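PDB 6C29: putative metal resistance protein from Proteus mirabilis, which primes the disulfide isomerase activity of the trimeric protein ScsC through its tandem immunoglobulin-fold periplasmic domain, probably by reducing disulfides. Local coordinates for residues A16-T21 with L109-C114; H70-S75 with K89-P94; P181-D186 with G194-T199. All coordinates share one frame; numbering follows the deposited sequence.

Contact 1. Residues A16-T21 with L109-C114; sequences AQVRAT and LTLSTC
A16-T21 and L109-C114 face each other as roughly antiparallel strands of two different sheets, their short axes 9.9 Å apart at the closest approach and their N-to-C directions 147° apart. At this spacing backbone bonds cannot form between them, and the interior is filled by side chains. The backbones come nearest at the start of the first strand, where CA of A16 lies 8.1 Å from CA of T113. One methyl is shared: CD2 of L111 lies 3.9 Å from CB of A16 and is also the one that V18 approaches. Because CG of L111 is anti to its backbone N (chi1 -179°) and CD2 continues that extended line, the branch projects far from its own strand, and a residue as short as alanine suits the place it reaches. V18 meets the leucines tip to tip. In the conformer described, its CG1 is 3.9 Å from CD2 of L111 and 4.1 Å from CD2 of L109; V18 was modelled in two conformers, so these two approaches are less certain.

This is the face-to-face packing of a beta sandwich, here in the first of two immunoglobulin-fold units, the one belonging to the DsbD N-terminal family. Strand 16-24 is an outermost strand of its sheet, whereas strand 104-114 runs through the middle of the other. Aliphatic side chains suit this buried layer, and Y123 of strand 118-128 adds its side chain against A16, V18 and L111. A threonine serves two purposes here: CG2 of T113 is turned to CB of A16 at 4.4 Å, while OG1 of T113 is hydrogen-bonded to NE2 of H15. V36 of strand 30-38 packs on V18, and L34 of the same strand packs on L109.

Contact 2. Residues H70-S75 with K89-P94; sequences HWPSPS and KEVVFP
P72 lies against the strand segment V91-P94 with the outer carbons of its ring. CD is 3.6 Å from CD1 of F93, the two side chains crossing at about a right angle, and CG is 3.9 Å from CG2 of V91. The same CG rests 3.2 Å from the carbonyl O of V92, so the ring touches backbone as well as side chains. A proline suits this spot, being compact, rigid and apolar. V91 serves both neighbours with one methyl, since CG2 also sits over a face of the F93 ring, 3.8 Å above its plane and offset toward the rim.

Further out, W71 starts off pointing away from the strand; with CG set beside its backbone N and anti to its carbonyl carbon (chi1 -66°), the indole comes back to F93, CE3 lying 3.7 Å from CE1. The six-membered ring of the indole and the phenyl ring are 5.4 Å apart between centroids, with planes at 76°, an oblique pairing. W69 and Y87 also meet the F93 ring, making an aromatic cluster in this immunoglobulin-fold unit.

At the polar edge, H70 N donates to P94 O at 2.9 Å. The bond lies almost in line with the carbonyl, with a C=O...N angle of 174°. The imidazole presents an edge to the same oxygen, and its NE2 is hydrogen-bonded to E96. H70 O is buried without a polar partner: CD of P94 faces it at 3.5 Å, and a proline has no N-H to offer.

The H70 bond continues the antiparallel pairing of strand 68-69 with strand 90-97. On its other edge strand 90-97 pairs with strand 30-38, through V91 with V36 and F93 with L34, while helix 137-145 covers P94 with Y141, A144 and M145.

Contact 3. Residues P181-D186 with G194-T199; sequences PNIYLD and GIPQLT
Just after L185, whose side chain packs on P196, the carboxylate of D186 is gripped by several groups: OD2 by a salt bridge to R47 NH2 and a hydrogen bond from S228 OG, and OD1 by a bond with S48 OG. These partners probably favour the charged form of the acid, and R47 and S48 tie it to the first immunoglobulin-fold unit. The contact itself belongs to the second such unit, a beta sandwich in which 182-186 and 191-201 are outermost strands of the two different sheets.

Between those edges the packing is apolar. I183 meets P196 obliquely, its CG2 3.5 Å from CB of the proline. The other branch of I183 is extended, with CG1 anti to the backbone N (chi1 -169°), and CG2 is the one that faces the opposite segment. That methyl also touches CD1 of L198, 3.8 Å away, so a branched residue fits well between two partners. The L185 side chain runs alongside the P196 ring but points the other way, its CD1 3.7 Å from CG of P196. The second torsion of L185 (chi2 106°) is far from staggered, a sign of strain or of some uncertainty in the model.

Proline suits position 196, where regular strand pairing is interrupted and its missing N-H costs little. F229 of strand 226-233 flanks I183 and L185, while V207 of strand 204-213 packs on P196. At the end nearest P181, the L198 side chain reaches backbone: its CD2 lies 3.6 Å from P181 O.

Contacts 1 and 2 belong to the first immunoglobulin-fold unit and contact 3 to the second. Centres of contacts 1 and 2 are 12 Å apart and their nearest atoms about 6 Å; strand 16-24 and strand 90-97 share a sheet, with strand 30-38 between them. Contact 3 lies about 27 Å from contact 1, centre to centre, on the opposite side of the chain's centre. The centres of contacts 2 and 3 are about 18 Å apart, and they touch: P74 O is 3.3 Å from CZ of Y184. The protein has a cysteine active site; strand 104-114 of contact 1 ends in C114, possibly one of the redox cysteines.

Contact 1. Residues A16-T21 with L109-C114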
loop_
_atom_site.group_PDB
_atom_site.type_symbol
_atom_site.label_atom_id
_atom_site.label_comp_id
_atom_site.label_asym_id
_atom_site.label_seq_id
_atom_site.Cartn_x
_atom_site.Cartn_y
_atom_site.Cartn_z
ATOM N N ALA A 16 -15.916 -2.064 -9.904
ATOM C CA ALA A 16 -15.284 -0.995 -9.150
ATOM C C ALA A 16 -15.961 0.326 -9.387
ATOM O O ALA A 16 -16.471 0.606 -10.463
ATOM C CB ALA A 16 -13.811 -0.883 -9.488
ATOM N N GLN A 17 -15.951 1.163 -8.362
ATOM C CA GLN A 17 -16.315 2.553 -8.492
ATOM C C GLN A 17 -15.216 3.345 -7.780
ATOM O O GLN A 17 -14.729 2.891 -6.740
ATOM C CB GLN A 17 -17.633 2.869 -7.812
ATOM C CG GLN A 17 -18.831 2.036 -8.026
ATOM C CD GLN A 17 -19.954 2.644 -7.211
ATOM O OE1 GLN A 17 -20.390 2.073 -6.217
ATOM N NE2 GLN A 17 -20.355 3.849 -7.572
ATOM N N VAL A 18 -14.874 4.526 -8.303
ATOM C CA VAL A 18 -13.862 5.352 -7.655
ATOM C C VAL A 18 -14.306 6.787 -7.549
ATOM O O VAL A 18 -15.119 7.273 -8.316
ATOM C CB VAL A 18 -12.478 5.301 -8.384
ATOM C CG1 VAL A 18 -12.033 3.828 -8.653
ATOM C CG2 VAL A 18 -12.497 6.099 -9.658
ATOM N N ARG A 19 -13.795 7.466 -6.534
ATOM C CA ARG A 19 -14.127 8.860 -6.288
ATOM C C ARG A 19 -12.907 9.563 -5.757
ATOM O O ARG A 19 -12.261 9.032 -4.870
ATOM C CB ARG A 19 -15.259 8.979 -5.270
ATOM C CG ARG A 19 -15.576 10.437 -4.847
ATOM C CD ARG A 19 -16.798 10.478 -3.906
ATOM N NE ARG A 19 -17.119 11.817 -3.394
ATOM C CZ ARG A 19 -17.150 12.163 -2.102
ATOM N NH1 ARG A 19 -16.831 11.296 -1.140
ATOM N NH2 ARG A 19 -17.506 13.401 -1.766
ATOM N N ALA A 20 -12.606 10.755 -6.275
ATOM C CA ALA A 20 -11.544 11.574 -5.744
ATOM C C ALA A 20 -12.079 12.916 -5.286
ATOM O O ALA A 20 -12.943 13.508 -5.947
ATOM C CB ALA A 20 -10.455 11.767 -6.755
ATOM N N THR A 21 -11.570 13.374 -4.153
ATOM C CA THR A 21 -11.886 14.681 -3.599
ATOM C C THR A 21 -10.582 15.348 -3.195
ATOM O O THR A 21 -9.581 14.667 -2.997
ATOM C CB THR A 21 -12.797 14.583 -2.394
ATOM O OG1 THR A 21 -12.220 13.698 -1.424
ATOM C CG2 THR A 21 -14.176 14.089 -2.822
ATOM N N LEU A 109 -6.017 7.581 -13.264
ATOM C CA LEU A 109 -5.790 6.469 -12.362
ATOM C C LEU A 109 -5.830 5.179 -13.162
ATOM O O LEU A 109 -6.864 4.877 -13.762
ATOM C CB LEU A 109 -6.864 6.418 -11.273
ATOM C CG LEU A 109 -6.970 5.136 -10.449
ATOM C CD1 LEU A 109 -5.770 4.970 -9.538
ATOM C CD2 LEU A 109 -8.283 5.138 -9.658
ATOM N N THR A 110 -4.743 4.402 -13.165
ATOM C CA THR A 110 -4.774 3.043 -13.688
ATOM C C THR A 110 -5.027 2.139 -12.497
ATOM O O THR A 110 -4.124 1.887 -11.672
ATOM C CB THR A 110 -3.501 2.674 -14.403
ATOM O OG1 THR A 110 -3.298 3.589 -15.508
ATOM C CG2 THR A 110 -3.580 1.210 -14.906
ATOM N N LEU A 111 -6.275 1.719 -12.352
ATOM C CA LEU A 111 -6.681 0.889 -11.241
ATOM C C LEU A 111 -6.531 -0.562 -11.594
ATOM O O LEU A 111 -7.058 -1.032 -12.606
ATOM C CB LEU A 111 -8.131 1.156 -10.846
ATOM C CG LEU A 111 -8.627 0.329 -9.656
ATOM C CD1 LEU A 111 -7.955 0.756 -8.381
ATOM C CD2 LEU A 111 -10.144 0.528 -9.549
ATOM N N SER A 112 -5.783 -1.287 -10.781
ATOM C CA SER A 112 -5.706 -2.718 -10.905
ATOM C C SER A 112 -6.707 -3.392 -9.988
ATOM O O SER A 112 -6.832 -3.028 -8.794
ATOM C CB SER A 112 -4.311 -3.172 -10.560
ATOM O OG SER A 112 -3.989 -2.569 -9.321
ATOM N N THR A 113 -7.462 -4.335 -10.528
ATOM C CA THR A 113 -8.386 -5.112 -9.720
ATOM C C THR A 113 -8.135 -6.556 -10.062
ATOM O O THR A 113 -7.728 -6.886 -11.190
ATOM C CB THR A 113 -9.865 -4.708 -9.948
ATOM O OG1 THR A 113 -10.206 -4.787 -11.337
ATOM C CG2 THR A 113 -10.126 -3.257 -9.447
ATOM N N CYS A 114 -8.399 -7.419 -9.108
ATOM C CA CYS A 114 -8.133 -8.833 -9.281
ATOM C C CYS A 114 -9.194 -9.731 -8.688
ATOM O O CYS A 114 -9.646 -9.514 -7.574
ATOM C CB CYS A 114 -6.800 -9.183 -8.657
ATOM S SG CYS A 114 -6.460 -10.957 -8.712
#

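Contact 2. Residues H70-S75 with K89-P94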
loop_
_atom_site.group_PDB
_atom_site.type_symbol
_atom_site.label_atom_id
_atom_site.label_comp_id
_atom_site.label_asym_id
_atom_site.label_seq_id
_atom_site.Cartn_x
_atom_site.Cartn_y
_atom_site.Cartn_z
ATOM N N HIS A 70 0.054 7.604 0.290
ATOM C CA HIS A 70 0.059 6.908 1.567
ATOM C C HIS A 70 -0.698 5.610 1.375
ATOM O O HIS A 70 -1.816 5.576 0.857
ATOM C CB HIS A 70 -0.604 7.735 2.669
ATOM C CG HIS A 70 0.041 9.052 2.924
ATOM N ND1 HIS A 70 1.123 9.204 3.763
ATOM C CD2 HIS A 70 -0.271 10.294 2.487
ATOM C CE1 HIS A 70 1.460 10.482 3.814
ATOM N NE2 HIS A 70 0.634 11.162 3.044
ATOM N N TRP A 71 -0.082 4.512 1.783
ATOM C CA TRP A 71 -0.680 3.211 1.587
ATOM C C TRP A 71 -1.305 2.700 2.870
ATOM O O TRP A 71 -0.593 2.455 3.845
ATOM C CB TRP A 71 0.357 2.207 1.101
ATOM C CG TRP A 71 0.896 2.504 -0.259
ATOM C CD1 TRP A 71 1.995 3.235 -0.556
ATOM C CD2 TRP A 71 0.342 2.069 -1.510
ATOM N NE1 TRP A 71 2.174 3.294 -1.927
ATOM C CE2 TRP A 71 1.163 2.590 -2.531
ATOM C CE3 TRP A 71 -0.778 1.315 -1.867
ATOM C CZ2 TRP A 71 0.891 2.354 -3.890
ATOM C CZ3 TRP A 71 -1.025 1.071 -3.207
ATOM C CH2 TRP A 71 -0.215 1.608 -4.196
ATOM N N PRO A 72 -2.614 2.510 2.902
ATOM C CA PRO A 72 -3.228 1.896 4.065
ATOM C C PRO A 72 -2.647 0.530 4.320
ATOM O O PRO A 72 -2.172 -0.153 3.385
ATOM C CB PRO A 72 -4.711 1.841 3.699
ATOM C CG PRO A 72 -4.863 2.994 2.712
ATOM C CD PRO A 72 -3.622 2.935 1.907
ATOM N N SER A 73 -2.666 0.130 5.579
ATOM C CA SER A 73 -2.105 -1.141 5.957
ATOM C C SER A 73 -2.769 -2.243 5.122
ATOM O O SER A 73 -4.007 -2.291 5.075
ATOM C CB SER A 73 -2.304 -1.360 7.465
ATOM O OG SER A 73 -1.464 -2.381 7.916
ATOM N N PRO A 74 -1.987 -3.133 4.473
ATOM C CA PRO A 74 -2.597 -4.099 3.542
ATOM C C PRO A 74 -3.056 -5.382 4.199
ATOM O O PRO A 74 -2.863 -5.615 5.400
ATOM C CB PRO A 74 -1.450 -4.394 2.565
ATOM C CG PRO A 74 -0.234 -4.346 3.478
ATOM C CD PRO A 74 -0.511 -3.204 4.427
ATOM N N SER A 75 -3.668 -6.230 3.390
ATOM C CA SER A 75 -4.031 -7.569 3.773
ATOM C C SER A 75 -3.409 -8.561 2.794
ATOM O O SER A 75 -2.995 -8.163 1.697
ATOM C CB SER A 75 -5.558 -7.713 3.787
ATOM O OG SER A 75 -6.129 -6.853 4.753
ATOM N N LYS A 89 -12.929 -5.243 -0.577
ATOM C CA LYS A 89 -14.156 -4.499 -0.215
ATOM C C LYS A 89 -14.052 -3.015 -0.569
ATOM O O LYS A 89 -14.842 -2.517 -1.350
ATOM C CB LYS A 89 -14.502 -4.647 1.276
ATOM C CG LYS A 89 -14.373 -6.046 1.903
ATOM C CD LYS A 89 -15.247 -7.091 1.269
ATOM C CE LYS A 89 -15.081 -8.432 2.014
ATOM N NZ LYS A 89 -15.692 -9.571 1.276
ATOM N N GLU A 90 -13.117 -2.311 0.049
ATOM C CA GLU A 90 -12.954 -0.895 -0.158
ATOM C C GLU A 90 -11.657 -0.422 0.441
ATOM O O GLU A 90 -11.165 -1.025 1.395
ATOM C CB GLU A 90 -14.117 -0.112 0.431
ATOM C CG GLU A 90 -14.365 -0.384 1.862
ATOM C CD GLU A 90 -15.566 0.406 2.320
ATOM O OE1 GLU A 90 -15.343 1.588 2.677
ATOM O OE2 GLU A 90 -16.712 -0.133 2.240
ATOM N N VAL A 91 -11.079 0.599 -0.162
ATOM C CA VAL A 91 -9.869 1.191 0.351
ATOM C C VAL A 91 -9.869 2.678 -0.006
ATOM O O VAL A 91 -10.410 3.070 -1.040
ATOM C CB VAL A 91 -8.624 0.473 -0.211
ATOM C CG1 VAL A 91 -8.590 0.518 -1.741
ATOM C CG2 VAL A 91 -7.353 1.046 0.357
ATOM N N VAL A 92 -9.267 3.502 0.840
ATOM C CA VAL A 92 -9.134 4.944 0.596
ATOM C C VAL A 92 -7.680 5.346 0.680
ATOM O O VAL A 92 -7.052 5.147 1.722
ATOM C CB VAL A 92 -9.927 5.780 1.612
ATOM C CG1 VAL A 92 -9.828 7.273 1.267
ATOM C CG2 VAL A 92 -11.358 5.371 1.612
ATOM N N PHE A 93 -7.127 5.878 -0.412
ATOM C CA PHE A 93 -5.748 6.294 -0.486
ATOM C C PHE A 93 -5.623 7.797 -0.245
ATOM O O PHE A 93 -6.113 8.582 -1.052
ATOM C CB PHE A 93 -5.153 5.940 -1.857
ATOM C CG PHE A 93 -5.186 4.476 -2.179
ATOM C CD1 PHE A 93 -4.328 3.606 -1.554
ATOM C CD2 PHE A 93 -6.072 3.960 -3.125
ATOM C CE1 PHE A 93 -4.346 2.262 -1.835
ATOM C CE2 PHE A 93 -6.086 2.607 -3.409
ATOM C CZ PHE A 93 -5.217 1.755 -2.766
ATOM N N PRO A 94 -4.991 8.216 0.861
ATOM C CA PRO A 94 -4.606 9.622 0.994
ATOM C C PRO A 94 -3.353 9.929 0.190
ATOM O O PRO A 94 -2.382 9.169 0.275
ATOM C CB PRO A 94 -4.349 9.788 2.493
ATOM C CG PRO A 94 -4.490 8.405 3.109
ATOM C CD PRO A 94 -4.529 7.418 1.998
#

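Contact 3. Residues P181-D186 with G194-T199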
loop_
_atom_site.group_PDB
_atom_site.type_symbol
_atom_site.label_atom_id
_atom_site.label_comp_id
_atom_site.label_asym_id
_atom_site.label_seq_id
_atom_site.Cartn_x
_atom_site.Cartn_y
_atom_site.Cartn_z
ATOM N N PRO A 181 0.125 -11.484 15.043
ATOM C CA PRO A 181 0.852 -10.652 14.096
ATOM C C PRO A 181 0.692 -11.049 12.664
ATOM O O PRO A 181 0.437 -12.207 12.334
ATOM C CB PRO A 181 2.295 -10.825 14.534
ATOM C CG PRO A 181 2.329 -12.167 15.184
ATOM C CD PRO A 181 1.014 -12.285 15.897
ATOM N N ASN A 182 0.849 -10.056 11.802
ATOM C CA ASN A 182 0.974 -10.276 10.376
ATOM C C ASN A 182 2.137 -9.447 9.895
ATOM O O ASN A 182 2.500 -8.447 10.523
ATOM C CB ASN A 182 -0.301 -9.892 9.612
ATOM C CG ASN A 182 -1.379 -10.905 9.782
ATOM O OD1 ASN A 182 -1.317 -11.985 9.208
ATOM N ND2 ASN A 182 -2.367 -10.573 10.592
ATOM N N ILE A 183 2.706 -9.861 8.770
ATOM C CA ILE A 183 3.777 -9.124 8.123
ATOM C C ILE A 183 3.552 -9.103 6.610
ATOM O O ILE A 183 3.114 -10.084 6.001
ATOM C CB ILE A 183 5.155 -9.701 8.475
ATOM C CG1 ILE A 183 6.271 -8.759 8.007
ATOM C CG2 ILE A 183 5.320 -11.063 7.875
ATOM C CD1 ILE A 183 7.636 -9.092 8.645
ATOM N N TYR A 184 3.861 -7.953 6.030
ATOM C CA TYR A 184 3.696 -7.665 4.613
ATOM C C TYR A 184 4.991 -7.067 4.121
ATOM O O TYR A 184 5.399 -6.015 4.577
ATOM C CB TYR A 184 2.534 -6.702 4.408
ATOM C CG TYR A 184 1.301 -7.174 5.132
ATOM C CD1 TYR A 184 0.503 -8.152 4.587
ATOM C CD2 TYR A 184 0.946 -6.643 6.341
ATOM C CE1 TYR A 184 -0.616 -8.628 5.253
ATOM C CE2 TYR A 184 -0.178 -7.080 7.026
ATOM C CZ TYR A 184 -0.967 -8.077 6.477
ATOM O OH TYR A 184 -2.097 -8.526 7.130
ATOM N N LEU A 185 5.654 -7.743 3.189
ATOM C CA LEU A 185 7.006 -7.339 2.783
ATOM C C LEU A 185 7.078 -6.766 1.379
ATOM O O LEU A 185 6.355 -7.193 0.494
ATOM C CB LEU A 185 7.965 -8.533 2.887
ATOM C CG LEU A 185 8.196 -9.059 4.297
ATOM C CD1 LEU A 185 7.490 -10.366 4.530
ATOM C CD2 LEU A 185 9.628 -9.216 4.529
ATOM N N ASP A 186 7.991 -5.804 1.194
ATOM C CA ASP A 186 8.355 -5.240 -0.094
ATOM C C ASP A 186 9.622 -5.925 -0.611
ATOM O O ASP A 186 10.709 -5.688 -0.069
ATOM C CB ASP A 186 8.619 -3.737 0.031
ATOM C CG ASP A 186 7.418 -2.973 0.583
ATOM O OD1 ASP A 186 6.457 -2.780 -0.175
ATOM O OD2 ASP A 186 7.451 -2.549 1.742
ATOM N N GLY A 194 8.077 -15.426 -0.892
ATOM C CA GLY A 194 7.003 -16.350 -0.618
ATOM C C GLY A 194 6.134 -15.934 0.554
ATOM O O GLY A 194 6.268 -14.808 1.077
ATOM N N ILE A 195 5.218 -16.823 0.963
ATOM C CA ILE A 195 4.323 -16.577 2.093
ATOM C C ILE A 195 5.157 -16.580 3.384
ATOM O O ILE A 195 5.814 -17.589 3.682
ATOM C CB ILE A 195 3.215 -17.634 2.170
ATOM C CG1 ILE A 195 2.451 -17.661 0.837
ATOM C CG2 ILE A 195 2.304 -17.352 3.337
ATOM C CD1 ILE A 195 1.485 -18.811 0.748
ATOM N N PRO A 196 5.133 -15.473 4.151
ATOM C CA PRO A 196 5.914 -15.428 5.397
ATOM C C PRO A 196 5.446 -16.465 6.387
ATOM O O PRO A 196 4.245 -16.655 6.524
ATOM C CB PRO A 196 5.643 -14.026 5.949
ATOM C CG PRO A 196 5.183 -13.243 4.802
ATOM C CD PRO A 196 4.467 -14.175 3.890
ATOM N N GLN A 197 6.386 -17.146 7.048
ATOM C CA GLN A 197 6.079 -18.066 8.154
ATOM C C GLN A 197 6.451 -17.442 9.477
ATOM O O GLN A 197 7.599 -17.135 9.705
ATOM C CB GLN A 197 6.821 -19.389 8.025
ATOM C CG GLN A 197 6.500 -20.120 6.754
ATOM C CD GLN A 197 7.167 -21.484 6.622
ATOM O OE1 GLN A 197 7.770 -22.022 7.565
ATOM N NE2 GLN A 197 7.074 -22.042 5.421
ATOM N N LEU A 198 5.464 -17.242 10.330
ATOM C CA LEU A 198 5.620 -16.521 11.590
ATOM C C LEU A 198 5.493 -17.449 12.778
ATOM O O LEU A 198 4.596 -18.285 12.832
ATOM C CB LEU A 198 4.563 -15.423 11.728
ATOM C CG LEU A 198 4.778 -14.171 10.875
ATOM C CD1 LEU A 198 4.587 -14.473 9.412
ATOM C CD2 LEU A 198 3.809 -13.055 11.324
ATOM N N THR A 199 6.417 -17.287 13.722
ATOM C CA THR A 199 6.413 -17.987 15.000
ATOM C C THR A 199 6.690 -17.018 16.094
ATOM O O THR A 199 7.691 -16.304 16.033
ATOM C CB THR A 199 7.461 -19.096 15.069
ATOM O OG1 THR A 199 7.265 -19.991 13.973
ATOM C CG2 THR A 199 7.304 -19.877 16.381
#